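Local atomic coordinates of metazoan TIR-STING fusion (Crassostrea gigas, PDB entry 6WT6), a protein that joins a TIR domain to a STING ligand-binding domain in one chain, a fusion of two families associated with innate immune signalling. Residues A[263-268]-A[341-346]; A[54-59]-A[154-159]. All coordinates share one frame; numbering follows the deposited sequence.

Overall arrangement
From the N terminus the chain first enters the TIR domain, where contact 2 joins the end of helix 43-56 to helix 153-159; its 94 intervening residues include three of the four strands of the parallel sheet. The chain then runs into the STING ligand-binding domain, where contact 1 lays helix 341-356 against strand 260-266 of the mixed sheet, closing a loop of 72 residues. The two loops follow in series and neither nests in nor crosses the other. The centres of contact 1 and contact 2 are about 65 Å apart, on opposite sides of the chain's centre, and each contact ties together parts of one domain only.

Contact 1: residues A[263-268]-A[341-346]; sequences YSVTDD and AMPRLI
The apolar half of this contact rests on Val265, whose two methyls go to different residues of helix 341-356, Pro343 and Ile346. With chi1 at 57°, CG1 sits between the backbone N and the carbonyl carbon, and CG2 points opposite the N, toward Pro343. Val265 CG2 lies 3.6 Å from Pro343 CB and also meets that residue's backbone, at 3.3 Å from Pro343 O. CG1 serves the next turn of the helix: Val265 CG1 and Ile346 CG2 are 4.2 Å apart, the two branched side chains meeting at a slant. Strand and helix come close here, Val265 CA and Pro343 CA being 5.8 Å apart.

The polar half is looser and lies at the exposed margin. Arg344 bends at chi3 (-64°), bringing its guanidinium to Asp268, whose OD1 approaches the edge of that group near its plane. The resulting salt bridge is long, 3.8 Å from Asp268 OD1 to Arg344 NH2, with carboxylate and guanidinium planes turned 44° apart. A water bridges the pair, donating to Asp268 OD1 and accepting only a weak bond from Arg344 NH2.

In the STING ligand-binding domain this is helix-on-sheet packing. Phe275 of the adjacent strand 272-279 touches both Val265 and Ile346, while Cys347 and Ile350 carry the cover of Val265 farther along helix 341-356.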
loop_
_atom_site.group_PDB
_atom_site.type_symbol
_atom_site.label_atom_id
_atom_site.label_comp_id
_atom_site.label_asym_id
_atom_site.label_seq_id
_atom_site.Cartn_x
_atom_site.Cartn_y
_atom_site.Cartn_z
ATOM N N TYR A 263 5.296 26.233 15.194
ATOM C CA TYR A 263 4.119 27.020 15.510
ATOM C C TYR A 263 4.083 27.311 17.002
ATOM O O TYR A 263 4.788 26.684 17.800
ATOM C CB TYR A 263 2.828 26.306 15.092
ATOM C CG TYR A 263 2.726 26.014 13.614
ATOM C CD1 TYR A 263 2.164 26.935 12.742
ATOM C CD2 TYR A 263 3.185 24.811 13.089
ATOM C CE1 TYR A 263 2.062 26.674 11.393
ATOM C CE2 TYR A 263 3.086 24.540 11.737
ATOM C CZ TYR A 263 2.521 25.476 10.895
ATOM O OH TYR A 263 2.417 25.222 9.549
ATOM N N SER A 264 3.249 28.280 17.365
ATOM C CA SER A 264 2.979 28.621 18.751
ATOM C C SER A 264 1.490 28.478 19.030
ATOM O O SER A 264 0.652 28.631 18.134
ATOM C CB SER A 264 3.428 30.050 19.072
ATOM O OG SER A 264 3.473 30.271 20.469
ATOM N N VAL A 265 1.164 28.198 20.286
ATOM C CA VAL A 265 -0.220 28.022 20.703
ATOM C C VAL A 265 -0.333 28.451 22.162
ATOM O O VAL A 265 0.566 28.194 22.969
ATOM C CB VAL A 265 -0.681 26.565 20.470
ATOM C CG1 VAL A 265 0.218 25.584 21.202
ATOM C CG2 VAL A 265 -2.100 26.383 20.890
ATOM N N THR A 266 -1.429 29.132 22.493
ATOM C CA THR A 266 -1.630 29.735 23.807
ATOM C C THR A 266 -2.653 28.929 24.597
ATOM O O THR A 266 -3.740 28.631 24.088
ATOM C CB THR A 266 -2.101 31.185 23.671
ATOM O OG1 THR A 266 -1.163 31.927 22.879
ATOM C CG2 THR A 266 -2.216 31.834 25.032
ATOM N N ASP A 267 -2.309 28.582 25.837
ATOM C CA ASP A 267 -3.209 27.820 26.691
ATOM C C ASP A 267 -4.098 28.795 27.468
ATOM O O ASP A 267 -4.204 29.971 27.107
ATOM C CB ASP A 267 -2.402 26.875 27.591
ATOM C CG ASP A 267 -1.586 27.610 28.641
ATOM O OD1 ASP A 267 -1.290 28.807 28.450
ATOM O OD2 ASP A 267 -1.235 26.979 29.661
ATOM N N ASP A 268 -4.740 28.331 28.544
ATOM C CA ASP A 268 -5.683 29.190 29.257
ATOM C C ASP A 268 -4.983 30.288 30.050
ATOM O O ASP A 268 -5.565 31.356 30.261
ATOM C CB ASP A 268 -6.561 28.360 30.188
ATOM C CG ASP A 268 -7.351 27.300 29.452
ATOM O OD1 ASP A 268 -7.601 27.457 28.237
ATOM O OD2 ASP A 268 -7.731 26.307 30.094
ATOM N N ALA A 341 -10.694 25.456 19.784
ATOM C CA ALA A 341 -10.753 23.998 19.756
ATOM C C ALA A 341 -9.395 23.394 19.416
ATOM O O ALA A 341 -8.856 22.583 20.178
ATOM C CB ALA A 341 -11.827 23.545 18.766
ATOM N N MET A 342 -8.830 23.769 18.272
ATOM C CA MET A 342 -7.560 23.183 17.853
ATOM C C MET A 342 -6.417 23.639 18.758
ATOM O O MET A 342 -5.580 22.811 19.138
ATOM C CB MET A 342 -7.257 23.510 16.387
ATOM C CG MET A 342 -5.989 22.862 15.860
ATOM S SD MET A 342 -6.153 21.075 15.697
ATOM C CE MET A 342 -7.572 20.994 14.614
ATOM N N PRO A 343 -6.326 24.926 19.127
ATOM C CA PRO A 343 -5.314 25.310 20.128
ATOM C C PRO A 343 -5.376 24.517 21.425
ATOM O O PRO A 343 -4.323 24.144 21.960
ATOM C CB PRO A 343 -5.612 26.797 20.355
ATOM C CG PRO A 343 -6.086 27.258 19.036
ATOM C CD PRO A 343 -6.924 26.123 18.501
ATOM N N ARG A 344 -6.574 24.250 21.954
ATOM C CA ARG A 344 -6.664 23.515 23.212
ATOM C C ARG A 344 -6.249 22.060 23.043
ATOM O O ARG A 344 -5.677 21.467 23.965
ATOM C CB ARG A 344 -8.078 23.599 23.783
ATOM C CG ARG A 344 -8.234 22.918 25.136
ATOM C CD ARG A 344 -9.559 23.266 25.799
ATOM N NE ARG A 344 -9.663 24.690 26.109
ATOM C CZ ARG A 344 -10.379 25.560 25.404
ATOM N NH1 ARG A 344 -11.064 25.153 24.342
ATOM N NH2 ARG A 344 -10.412 26.837 25.761
ATOM N N LEU A 345 -6.526 21.473 21.880
ATOM C CA LEU A 345 -6.102 20.102 21.629
ATOM C C LEU A 345 -4.582 19.996 21.588
ATOM O O LEU A 345 -3.997 19.086 22.185
ATOM C CB LEU A 345 -6.716 19.604 20.323
ATOM C CG LEU A 345 -6.110 18.302 19.795
ATOM C CD1 LEU A 345 -6.393 17.159 20.758
ATOM C CD2 LEU A 345 -6.639 17.996 18.406
ATOM N N ILE A 346 -3.924 20.931 20.897
ATOM C CA ILE A 346 -2.472 20.863 20.744
ATOM C C ILE A 346 -1.775 21.123 22.076
ATOM O O ILE A 346 -0.809 20.433 22.427
ATOM C CB ILE A 346 -1.998 21.845 19.658
ATOM C CG1 ILE A 346 -2.637 21.506 18.310
ATOM C CG2 ILE A 346 -0.480 21.816 19.543
ATOM C CD1 ILE A 346 -2.282 22.482 17.198
HETATM O O HOH W 1 -8.314 29.180 26.638
#

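Contact 2: residues A[54-59]-A[154-159]; sequences ESRGFT and DIIQAI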
loop_
_atom_site.group_PDB
_atom_site.type_symbol
_atom_site.label_atom_id
_atom_site.label_comp_id
_atom_site.label_asym_id
_atom_site.label_seq_id
_atom_site.Cartn_x
_atom_site.Cartn_y
_atom_site.Cartn_z
ATOM N N GLU A 54 -9.302 -21.167 -27.928
ATOM C CA GLU A 54 -9.168 -20.355 -29.133
ATOM C C GLU A 54 -10.064 -20.853 -30.260
ATOM O O GLU A 54 -10.495 -20.057 -31.103
ATOM C CB GLU A 54 -7.705 -20.309 -29.580
ATOM C CG GLU A 54 -6.815 -19.456 -28.676
ATOM C CD GLU A 54 -5.627 -18.855 -29.409
ATOM O OE1 GLU A 54 -5.054 -19.539 -30.281
ATOM O OE2 GLU A 54 -5.271 -17.690 -29.121
ATOM N N SER A 55 -10.367 -22.153 -30.290
ATOM C CA SER A 55 -11.284 -22.663 -31.306
ATOM C C SER A 55 -12.691 -22.123 -31.093
ATOM O O SER A 55 -13.387 -21.786 -32.060
ATOM C CB SER A 55 -11.291 -24.191 -31.295
ATOM O OG SER A 55 -11.988 -24.686 -30.165
ATOM N N ARG A 56 -13.123 -22.020 -29.831
ATOM C CA ARG A 56 -14.462 -21.526 -29.527
ATOM C C ARG A 56 -14.650 -20.069 -29.931
ATOM O O ARG A 56 -15.791 -19.600 -30.001
ATOM C CB ARG A 56 -14.758 -21.690 -28.035
ATOM C CG ARG A 56 -14.737 -23.134 -27.559
ATOM C CD ARG A 56 -15.966 -23.896 -28.026
ATOM N NE ARG A 56 -17.156 -23.537 -27.260
ATOM C CZ ARG A 56 -17.596 -24.217 -26.206
ATOM N NH1 ARG A 56 -18.688 -23.821 -25.564
ATOM N NH2 ARG A 56 -16.944 -25.297 -25.794
ATOM N N GLY A 57 -13.569 -19.345 -30.199
ATOM C CA GLY A 57 -13.639 -17.971 -30.648
ATOM C C GLY A 57 -12.847 -16.994 -29.808
ATOM O O GLY A 57 -12.543 -15.893 -30.284
ATOM N N PHE A 58 -12.494 -17.355 -28.577
ATOM C CA PHE A 58 -11.752 -16.442 -27.721
ATOM C C PHE A 58 -10.317 -16.275 -28.214
ATOM O O PHE A 58 -9.721 -17.189 -28.789
ATOM C CB PHE A 58 -11.756 -16.943 -26.276
ATOM C CG PHE A 58 -13.127 -17.067 -25.677
ATOM C CD1 PHE A 58 -13.706 -16.000 -25.008
ATOM C CD2 PHE A 58 -13.842 -18.249 -25.789
ATOM C CE1 PHE A 58 -14.971 -16.111 -24.459
ATOM C CE2 PHE A 58 -15.108 -18.365 -25.244
ATOM C CZ PHE A 58 -15.673 -17.296 -24.576
ATOM N N THR A 59 -9.769 -15.084 -27.985
ATOM C CA THR A 59 -8.384 -14.766 -28.315
ATOM C C THR A 59 -7.553 -14.806 -27.037
ATOM O O THR A 59 -7.859 -14.097 -26.072
ATOM C CB THR A 59 -8.278 -13.395 -28.984
ATOM O OG1 THR A 59 -8.844 -13.459 -30.298
ATOM C CG2 THR A 59 -6.825 -12.953 -29.082
ATOM N N ASP A 154 -15.945 -25.817 -18.712
ATOM C CA ASP A 154 -16.182 -24.987 -17.535
ATOM C C ASP A 154 -15.319 -23.731 -17.531
ATOM O O ASP A 154 -15.758 -22.684 -17.040
ATOM C CB ASP A 154 -15.936 -25.795 -16.260
ATOM C CG ASP A 154 -17.100 -26.698 -15.909
ATOM O OD1 ASP A 154 -18.118 -26.665 -16.633
ATOM O OD2 ASP A 154 -17.002 -27.438 -14.908
ATOM N N ILE A 155 -14.097 -23.809 -18.058
ATOM C CA ILE A 155 -13.235 -22.633 -18.036
ATOM C C ILE A 155 -13.703 -21.609 -19.063
ATOM O O ILE A 155 -13.574 -20.399 -18.845
ATOM C CB ILE A 155 -11.764 -23.042 -18.244
ATOM C CG1 ILE A 155 -11.596 -23.834 -19.538
ATOM C CG2 ILE A 155 -11.270 -23.879 -17.075
ATOM C CD1 ILE A 155 -11.135 -23.010 -20.695
ATOM N N ILE A 156 -14.261 -22.067 -20.186
ATOM C CA ILE A 156 -14.856 -21.147 -21.151
ATOM C C ILE A 156 -16.016 -20.399 -20.511
ATOM O O ILE A 156 -16.240 -19.212 -20.783
ATOM C CB ILE A 156 -15.296 -21.913 -22.413
ATOM C CG1 ILE A 156 -14.074 -22.380 -23.201
ATOM C CG2 ILE A 156 -16.209 -21.056 -23.284
ATOM C CD1 ILE A 156 -14.332 -23.601 -24.045
ATOM N N GLN A 157 -16.759 -21.077 -19.634
ATOM C CA GLN A 157 -17.873 -20.445 -18.938
ATOM C C GLN A 157 -17.404 -19.260 -18.102
ATOM O O GLN A 157 -18.106 -18.248 -18.000
ATOM C CB GLN A 157 -18.585 -21.477 -18.060
ATOM C CG GLN A 157 -19.812 -20.953 -17.335
ATOM C CD GLN A 157 -21.000 -20.780 -18.258
ATOM O OE1 GLN A 157 -21.267 -21.627 -19.112
ATOM N NE2 GLN A 157 -21.718 -19.675 -18.096
ATOM N N ALA A 158 -16.213 -19.363 -17.507
ATOM C CA ALA A 158 -15.710 -18.290 -16.657
ATOM C C ALA A 158 -15.130 -17.135 -17.465
ATOM O O ALA A 158 -15.090 -16.002 -16.972
ATOM C CB ALA A 158 -14.659 -18.834 -15.690
ATOM N N ILE A 159 -14.682 -17.395 -18.696
ATOM C CA ILE A 159 -14.119 -16.332 -19.524
ATOM C C ILE A 159 -15.212 -15.392 -20.024
ATOM O O ILE A 159 -14.959 -14.203 -20.258
ATOM C CB ILE A 159 -13.317 -16.942 -20.690
ATOM C CG1 ILE A 159 -12.204 -17.847 -20.161
ATOM C CG2 ILE A 159 -12.714 -15.855 -21.569
ATOM C CD1 ILE A 159 -11.445 -18.574 -21.251
#
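One face of the Phe58 ring is covered by Ile159, with CB of the isoleucine over it and its CG2 methyl 3.6 Å from Phe58 CD1. The ring belongs to a TIR domain, an alpha/beta fold in which helices flank a parallel sheet, and follows directly on the Schellman motif that ends helix 43-56. Ile156 comes to it obliquely, from the same side of the ring plane, its CG2 3.5 Å from Phe58 CE2; the two isoleucines, about one helical turn apart, thus share that side, Ile159 by CD1 and CE1, Ile156 near CE2 and CZ. His32 of strand 31-36 meets the same ring edge-to-face. The second flat group, the Arg56 guanidinium, takes the CD1 methyl of Ile156 over one face, with Ile156 CD1 3.6 Å from Arg56 NH2. Its charge is directed to Asp153, which forms a salt bridge with NH2 just ahead of the segment 154-159.

In the Schellman motif Gly57 has a positive phi of 125°, and the chain passes on through Phe58 and Thr59 into strand 60-62. Just past the glycine, Phe58 points its side chain toward helix 153-159, as does the arginine that precedes the glycine. Val53 of helix 43-56 also touches Phe58 and Ile159, and Ile159 packs against His32 and Ala33 of strand 31-36.

Ile156 therefore serves two partners by separate branches. CG2, on the side of CB facing away from the backbone N, goes to the phenylalanine, whereas CG1 carries the terminal methyl to the arginine. That methyl touches both the start and the end of the folded arginine chain, bent at chi2 and chi3: Ile156 CD1 lies 3.6 Å from Arg56 CG and 4.0 Å from Arg56 CZ.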